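Local coordinates for protein GTPase HflX (Sulfolobus solfataricus P2, PDB 2QTF) that is a GTP-specific, magnesium-dependent GTPase that associates with the 50S ribosomal subunit and may act in protein synthesis or ribosome biogenesis, at residues A[92-97]-A[242-247]; A[100-105]-A[248-253]; A[234-239]-A[283-288]. All coordinates share one frame; numbering follows the deposited sequence.

Contact 1: A[92-97]-A[242-247]. With CD (cadmium ion), chain B; CD (cadmium ion), chain C.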
# COMPACT_ATOMS: atom_id res chain seq x y z
N GLU A 92 -4.01 -7.20 -4.76
CA GLU A 92 -3.41 -6.47 -5.94
C GLU A 92 -2.28 -5.48 -5.57
O GLU A 92 -1.22 -5.50 -6.20
CB GLU A 92 -4.56 -5.76 -6.76
CG GLU A 92 -3.98 -5.10 -8.05
CD GLU A 92 -3.82 -6.19 -9.15
OE1 GLU A 92 -4.38 -7.33 -8.89
OE2 GLU A 92 -3.24 -5.93 -10.26
N ILE A 93 -2.49 -4.65 -4.51
CA ILE A 93 -1.46 -3.72 -3.98
C ILE A 93 -0.20 -4.53 -3.64
O ILE A 93 0.92 -4.20 -4.03
CB ILE A 93 -1.99 -2.97 -2.72
CG1 ILE A 93 -3.16 -2.08 -3.15
CG2 ILE A 93 -0.82 -2.23 -2.00
CD1 ILE A 93 -3.89 -1.47 -1.97
N PHE A 94 -0.42 -5.64 -2.98
CA PHE A 94 0.75 -6.47 -2.54
C PHE A 94 1.50 -7.01 -3.75
O PHE A 94 2.74 -6.93 -3.81
CB PHE A 94 0.35 -7.60 -1.58
CG PHE A 94 -0.44 -7.16 -0.31
CD1 PHE A 94 -0.42 -5.87 0.16
CD2 PHE A 94 -1.07 -8.17 0.46
CE1 PHE A 94 -1.17 -5.50 1.28
CE2 PHE A 94 -1.83 -7.83 1.66
CZ PHE A 94 -1.88 -6.50 2.05
N ALA A 95 0.75 -7.54 -4.72
CA ALA A 95 1.32 -8.13 -5.93
C ALA A 95 2.17 -7.07 -6.66
O ALA A 95 3.17 -7.38 -7.26
CB ALA A 95 0.16 -8.64 -6.82
N LEU A 96 1.71 -5.82 -6.70
CA LEU A 96 2.42 -4.74 -7.40
C LEU A 96 3.65 -4.29 -6.61
O LEU A 96 4.59 -3.73 -7.19
CB LEU A 96 1.43 -3.54 -7.66
CG LEU A 96 0.28 -3.95 -8.62
CD1 LEU A 96 -0.72 -2.62 -8.72
CD2 LEU A 96 0.77 -4.35 -10.08
N HIS A 97 3.70 -4.58 -5.28
CA HIS A 97 4.87 -4.08 -4.56
C HIS A 97 5.84 -5.21 -4.21
O HIS A 97 6.93 -4.93 -3.72
CB HIS A 97 4.46 -3.38 -3.27
CG HIS A 97 3.76 -2.07 -3.50
ND1 HIS A 97 2.45 -1.96 -3.95
CD2 HIS A 97 4.23 -0.81 -3.39
CE1 HIS A 97 2.14 -0.68 -4.04
NE2 HIS A 97 3.19 0.03 -3.66
N PRO A 242 -7.81 -10.57 8.17
CA PRO A 242 -6.97 -11.66 8.67
C PRO A 242 -6.50 -12.61 7.63
O PRO A 242 -5.45 -13.16 7.77
CB PRO A 242 -7.94 -12.43 9.66
CG PRO A 242 -9.29 -12.00 9.27
CD PRO A 242 -9.16 -10.54 8.78
N GLN A 243 -7.30 -12.88 6.60
CA GLN A 243 -6.96 -13.82 5.48
C GLN A 243 -5.66 -13.42 4.78
O GLN A 243 -5.03 -14.30 4.14
CB GLN A 243 -8.00 -13.72 4.26
CG GLN A 243 -9.41 -14.14 4.47
CD GLN A 243 -10.33 -13.03 5.00
OE1 GLN A 243 -9.97 -12.19 5.90
NE2 GLN A 243 -11.55 -13.04 4.50
N ILE A 244 -5.34 -12.12 4.78
CA ILE A 244 -4.18 -11.65 3.95
C ILE A 244 -3.03 -11.12 4.79
O ILE A 244 -2.14 -10.49 4.30
CB ILE A 244 -4.60 -10.63 2.81
CG1 ILE A 244 -5.18 -9.34 3.38
CG2 ILE A 244 -5.67 -11.33 1.95
CD1 ILE A 244 -5.56 -8.27 2.32
N VAL A 245 -3.10 -11.37 6.11
CA VAL A 245 -2.07 -10.80 7.01
C VAL A 245 -0.76 -11.42 6.68
O VAL A 245 0.22 -10.70 6.66
CB VAL A 245 -2.45 -11.05 8.49
CG1 VAL A 245 -1.17 -10.98 9.41
CG2 VAL A 245 -3.44 -10.05 8.93
N ASP A 246 -0.66 -12.72 6.36
CA ASP A 246 0.66 -13.19 6.03
C ASP A 246 1.21 -12.65 4.70
O ASP A 246 2.41 -12.40 4.60
CB ASP A 246 0.78 -14.69 5.81
CG ASP A 246 0.67 -15.51 7.15
OD1 ASP A 246 0.79 -14.96 8.25
OD2 ASP A 246 0.43 -16.69 6.99
N ALA A 247 0.36 -12.60 3.66
CA ALA A 247 0.84 -11.98 2.44
C ALA A 247 1.33 -10.55 2.71
O ALA A 247 2.31 -10.11 2.08
CB ALA A 247 -0.25 -11.99 1.39
CD CD B . -3.79 -7.88 -11.18
CD CD C . 3.39 2.26 -3.43
O HOH W 1 -5.68 -9.36 -10.55
O HOH W 2 -5.82 -6.43 -11.96
O HOH W 3 3.43 1.93 -1.03
O HOH W 4 1.00 2.15 -2.72
O HOH W 5 3.63 4.47 -2.88
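The ring of Phe94 meets Ile244 and Ala247 at the buried interface between the N-terminal HflX domain and the G domain of this P-loop GTPase. Phe94 lies on helix 86-97. Ile244 takes the N-cap position of helix 245-253, and Ala247 lies in its first turn. CE2 of Phe94 is 3.8 Å from Ile244 CD1, and the two side chains cross at about a right angle. Ile244 carries CG1 between its backbone N and carbonyl carbon (chi1 63°), and its extended end then brings CD1 to the ring. On the neighbouring ring atom, CD2 of Phe94 is 4.0 Å from Ala247 CB. With Phe94 cut back to an alanine, Ile244 CD1 and Ala247 CB are likely to lose their partner, and a gap to open between the two domains. Ile107 of helix 101-121 and Val234, in the predicted GTP site, also pack on Phe94. Further out, Glu92 chelates one cadmium ion through OE1 and OE2. His97 NE2 binds a second cadmium, which Asp232 also ligates. Bonds at NE2 and ND1 together fix the turn of the imidazole. His97 ND1 donates to Ile93 O at 2.7 Å, with an N-H...O angle of 162° and the oxygen in the ring plane.

Contact 2: A[100-105]-A[248-253]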
# COMPACT_ATOMS: atom_id res chain seq x y z
N SER A 100 9.88 -10.34 -4.05
CA SER A 100 10.45 -11.60 -3.59
C SER A 100 9.60 -12.81 -3.97
O SER A 100 8.34 -12.72 -4.13
CB SER A 100 10.67 -11.63 -2.10
OG SER A 100 9.47 -11.79 -1.30
N LYS A 101 10.25 -13.98 -4.07
CA LYS A 101 9.49 -15.20 -4.43
C LYS A 101 8.53 -15.62 -3.33
O LYS A 101 7.42 -16.03 -3.61
CB LYS A 101 10.46 -16.38 -4.74
CG LYS A 101 9.71 -17.67 -5.14
CD LYS A 101 10.66 -18.83 -5.65
CE LYS A 101 9.81 -20.15 -5.83
NZ LYS A 101 8.51 -19.85 -6.63
N GLU A 102 8.97 -15.50 -2.08
CA GLU A 102 8.14 -15.88 -0.91
C GLU A 102 6.86 -15.01 -0.84
O GLU A 102 5.82 -15.55 -0.60
CB GLU A 102 9.00 -15.75 0.39
CG GLU A 102 8.25 -16.09 1.73
CD GLU A 102 9.18 -15.84 2.99
OE1 GLU A 102 10.36 -15.51 2.82
OE2 GLU A 102 8.74 -15.89 4.15
N ALA A 103 6.95 -13.70 -1.13
CA ALA A 103 5.79 -12.84 -1.04
C ALA A 103 4.88 -13.20 -2.22
O ALA A 103 3.65 -13.33 -2.07
CB ALA A 103 6.22 -11.38 -1.14
N LYS A 104 5.44 -13.41 -3.41
CA LYS A 104 4.59 -13.78 -4.53
C LYS A 104 3.78 -15.07 -4.29
O LYS A 104 2.64 -15.20 -4.78
CB LYS A 104 5.43 -13.94 -5.80
CG LYS A 104 6.03 -12.57 -6.27
CD LYS A 104 4.93 -11.54 -6.56
CE LYS A 104 5.26 -10.71 -7.84
NZ LYS A 104 3.99 -9.88 -8.14
N MET A 105 4.43 -16.07 -3.67
CA MET A 105 3.78 -17.28 -3.28
C MET A 105 2.69 -17.04 -2.23
O MET A 105 1.63 -17.69 -2.29
CB MET A 105 4.87 -18.24 -2.74
CG MET A 105 5.74 -18.88 -3.93
SD MET A 105 7.12 -19.76 -3.05
CE MET A 105 6.08 -21.12 -2.64
N PHE A 248 0.62 -9.81 3.58
CA PHE A 248 1.00 -8.40 3.86
C PHE A 248 2.37 -8.35 4.50
O PHE A 248 3.31 -7.68 4.02
CB PHE A 248 -0.04 -7.70 4.82
CG PHE A 248 0.44 -6.40 5.32
CD1 PHE A 248 0.69 -5.32 4.45
CD2 PHE A 248 0.73 -6.25 6.72
CE1 PHE A 248 1.24 -4.08 4.92
CE2 PHE A 248 1.26 -5.04 7.21
CZ PHE A 248 1.47 -3.93 6.30
N PHE A 249 2.51 -9.07 5.63
CA PHE A 249 3.80 -9.04 6.32
C PHE A 249 4.98 -9.52 5.51
O PHE A 249 6.09 -8.97 5.56
CB PHE A 249 3.71 -9.75 7.69
CG PHE A 249 3.12 -8.89 8.70
CD1 PHE A 249 3.80 -7.75 9.11
CD2 PHE A 249 1.81 -9.12 9.18
CE1 PHE A 249 3.24 -6.84 10.02
CE2 PHE A 249 1.24 -8.23 10.10
CZ PHE A 249 1.96 -7.08 10.54
N VAL A 250 4.79 -10.55 4.77
CA VAL A 250 5.90 -11.03 3.95
C VAL A 250 6.30 -10.03 2.87
O VAL A 250 7.48 -9.79 2.57
CB VAL A 250 5.54 -12.41 3.31
CG1 VAL A 250 6.68 -12.91 2.51
CG2 VAL A 250 5.30 -13.49 4.41
N THR A 251 5.32 -9.44 2.22
CA THR A 251 5.61 -8.35 1.26
C THR A 251 6.31 -7.15 1.97
O THR A 251 7.24 -6.58 1.42
CB THR A 251 4.25 -7.84 0.61
OG1 THR A 251 3.65 -8.94 -0.04
CG2 THR A 251 4.48 -6.68 -0.47
N LEU A 252 5.77 -6.71 3.10
CA LEU A 252 6.33 -5.58 3.78
C LEU A 252 7.75 -5.91 4.27
O LEU A 252 8.67 -5.02 4.24
CB LEU A 252 5.40 -5.20 5.01
CG LEU A 252 5.93 -4.03 5.90
CD1 LEU A 252 6.06 -2.64 5.11
CD2 LEU A 252 5.07 -3.91 7.21
N SER A 253 7.98 -7.16 4.73
CA SER A 253 9.34 -7.55 5.19
C SER A 253 10.45 -7.41 4.17
O SER A 253 11.67 -7.42 4.53
CB SER A 253 9.31 -9.03 5.71
OG SER A 253 8.51 -9.00 6.90
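The backbones of Ala103 and Thr251 come close here, with their CA atoms 5.0 Å apart. Helix 101-105 and helix 248-253 run nearly antiparallel, at 157° between their N-to-C directions. Their axes approach to 8.5 Å, a spacing consistent with the small Ala103 at the closest point. The first is the start of helix 101-121 in the middle region of HflX, and the second is part of helix 245-253 of the G domain.

Val250 CG1 makes most of the contact, 3.6 Å from Glu102 CG and 3.7 Å from Ala103 CA. CG1 stands opposite the backbone N (chi1 -179°), which turns this methyl onto the other helix. Glu102 is extended and crosses Val250 at about a right angle. Its CG, not its carboxylate, comes closest. Ala103 CB faces Thr251, 3.7 Å from Thr251 OG1. That hydroxyl meets only a methyl here. Its hydrogen bond is with Ala247 O, one turn back.

The start of helix 101-121 is capped by Ser100. Ser100 OG accepts from Ala103 N at 3.2 Å, with an N-H...O angle of 153°, and is also hydrogen-bonded to Glu254 OE2. In the opposing helix, Phe249 O takes two donors, Ser253 OG at 2.8 Å and Ser253 N, from opposite faces of its carbonyl plane.

No hydrogen bond or salt bridge joins the two segments. The helices are therefore held here by close van der Waals packing, with the hydroxyls of Ser100, Thr251 and Ser253 bonded elsewhere than across the contact.

Contact 3: A[234-239]-A[283-288]. With CD (cadmium ion), chain D; ACT (acetate ion), chain H.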
# COMPACT_ATOMS: atom_id res chain seq x y z
N VAL A 234 5.66 -1.48 0.08
CA VAL A 234 4.23 -1.44 0.42
C VAL A 234 4.01 -0.55 1.68
O VAL A 234 4.87 -0.48 2.60
CB VAL A 234 3.65 -2.89 0.55
CG1 VAL A 234 4.21 -3.60 1.87
CG2 VAL A 234 2.11 -2.91 0.41
N GLY A 235 2.89 0.16 1.76
CA GLY A 235 2.60 0.93 2.96
C GLY A 235 2.20 0.06 4.14
O GLY A 235 1.92 -1.15 3.93
N PHE A 236 2.20 0.63 5.36
CA PHE A 236 1.54 0.05 6.53
C PHE A 236 0.03 0.29 6.25
O PHE A 236 -0.39 1.39 5.89
CB PHE A 236 1.92 0.84 7.79
CG PHE A 236 3.40 0.94 8.01
CD1 PHE A 236 4.22 -0.14 7.80
CD2 PHE A 236 3.96 2.14 8.46
CE1 PHE A 236 5.66 -0.10 8.10
CE2 PHE A 236 5.37 2.25 8.66
CZ PHE A 236 6.21 1.11 8.49
N ILE A 237 -0.75 -0.79 6.34
CA ILE A 237 -2.15 -0.75 5.90
C ILE A 237 -2.96 -0.86 7.22
O ILE A 237 -2.60 -1.63 8.10
CB ILE A 237 -2.52 -2.01 5.01
CG1 ILE A 237 -1.67 -2.22 3.68
CG2 ILE A 237 -4.01 -1.99 4.65
CD1 ILE A 237 -1.87 -1.22 2.69
N ARG A 238 -4.02 -0.09 7.33
CA ARG A 238 -4.87 -0.12 8.52
C ARG A 238 -5.93 -1.22 8.39
O ARG A 238 -6.41 -1.45 7.31
CB ARG A 238 -5.53 1.25 8.72
CG ARG A 238 -4.44 2.41 8.95
CD ARG A 238 -5.09 3.78 8.90
NE ARG A 238 -4.11 4.82 9.31
CZ ARG A 238 -3.50 5.59 8.40
NH1 ARG A 238 -3.71 5.34 7.09
NH2 ARG A 238 -2.67 6.57 8.78
N GLY A 239 -6.25 -1.96 9.44
CA GLY A 239 -7.43 -2.86 9.25
C GLY A 239 -7.17 -4.01 8.28
O GLY A 239 -8.04 -4.34 7.45
N GLU A 283 6.91 0.08 15.79
CA GLU A 283 6.58 -1.27 16.28
C GLU A 283 6.58 -2.25 15.12
O GLU A 283 7.22 -3.25 15.21
CB GLU A 283 5.20 -1.24 16.95
CG GLU A 283 4.68 -2.63 17.40
CD GLU A 283 3.28 -2.41 17.96
OE1 GLU A 283 2.25 -2.54 17.25
OE2 GLU A 283 3.22 -2.01 19.12
N ILE A 284 5.88 -1.94 14.02
CA ILE A 284 5.87 -2.79 12.82
C ILE A 284 7.27 -3.01 12.29
O ILE A 284 7.64 -4.13 12.00
CB ILE A 284 4.95 -2.19 11.71
CG1 ILE A 284 3.50 -2.14 12.18
CG2 ILE A 284 5.05 -3.01 10.46
CD1 ILE A 284 2.64 -1.15 11.33
N LEU A 285 8.10 -1.95 12.17
CA LEU A 285 9.44 -2.11 11.60
C LEU A 285 10.27 -3.04 12.49
O LEU A 285 10.94 -3.94 11.97
CB LEU A 285 10.15 -0.76 11.43
CG LEU A 285 9.47 0.14 10.35
CD1 LEU A 285 9.99 1.55 10.39
CD2 LEU A 285 9.68 -0.48 8.95
N ARG A 286 10.16 -2.86 13.79
CA ARG A 286 10.90 -3.80 14.73
C ARG A 286 10.43 -5.23 14.50
O ARG A 286 11.21 -6.15 14.45
CB ARG A 286 10.62 -3.39 16.22
CG ARG A 286 11.17 -4.43 17.28
CD ARG A 286 11.23 -3.89 18.77
NE ARG A 286 11.96 -4.83 19.71
CZ ARG A 286 11.41 -5.72 20.59
NH1 ARG A 286 10.10 -5.92 20.69
NH2 ARG A 286 12.17 -6.46 21.39
N GLU A 287 9.12 -5.45 14.35
CA GLU A 287 8.62 -6.81 14.35
C GLU A 287 8.95 -7.51 13.06
O GLU A 287 8.98 -8.74 13.02
CB GLU A 287 7.11 -6.88 14.59
CG GLU A 287 6.64 -6.49 16.05
CD GLU A 287 7.34 -7.35 17.14
OE1 GLU A 287 7.47 -8.56 16.97
OE2 GLU A 287 7.79 -6.76 18.12
N ILE A 288 9.06 -6.73 11.97
CA ILE A 288 9.41 -7.40 10.68
C ILE A 288 10.97 -7.58 10.59
O ILE A 288 11.48 -8.20 9.66
CB ILE A 288 8.90 -6.64 9.44
CG1 ILE A 288 9.54 -5.25 9.36
CG2 ILE A 288 7.39 -6.57 9.40
CD1 ILE A 288 9.21 -4.48 8.09
CD CD D . 0.19 -2.02 17.72
C ACT H . 0.00 1.69 0.36
O ACT H . 1.11 1.16 -0.12
OXT ACT H . -0.02 2.32 1.49
CH3 ACT H . -1.29 1.52 -0.46
O HOH W 6 -0.15 -0.82 15.61
O HOH W 7 -2.31 -1.28 18.13
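Gly235 N, just before Phe236 of the contact, donates to O of a bound acetate at 2.8 Å, with an N-H...O angle of 147°. The acetate, probably from the crystallisation liquor, is also hydrogen-bonded to Lys192 NZ and Thr188 OG1. Gly235 has no side chain, and the acetate lies where a CB would come.

The contact itself is apolar. With CG anti to the carbonyl carbon (chi1 -55°), the Phe236 ring is directed at helix 271-288. Leu285 CD2 comes in at the ring edge, in plane, 3.8 Å from Phe236 CZ. Ile284 comes in obliquely, with CG2 3.8 Å from Phe236 CE1. Ile284 CD1 lies further back along the same ring, 4.0 Å from Phe236 CG. Phe236 and Ile284 run past each other in opposite directions, while Leu285 crosses at about a right angle. Tyr187 packs edge-to-face with the Phe236 ring, and Leu263 of strand 260-266 also touches it.

On the outer side of the helix, Glu283 OE1 binds a cadmium ion at 2.2 Å. Residues 232-235 read Asp-Thr-Val-Gly, the DxxG motif that opens switch II in P-loop GTPases. Its glycine amide typically meets the GTP gamma-phosphate, and the acetate probably marks that place.

From the N terminus, helix 86-97 comes first and helix 101-121 follows directly. Contact 1 closes a loop of 144 residues from the first to the start of helix 245-253. Contact 2 closes one of 142 residues from the second to the rest of that helix. Contact 3 lies inside the G domain and spans 43 residues, from the loop after strand 226-232 to helix 271-288. Every pair of contacts crosses along the chain, and none nests. Lys104 NZ probably hydrogen-bonds Ala95 O, joining contacts 1 and 2. Leu252 packs on Val234 and Ile284, joining contacts 2 and 3. Contact 1 also meets contact 3 directly, where Phe94 touches Val234 and Ile237.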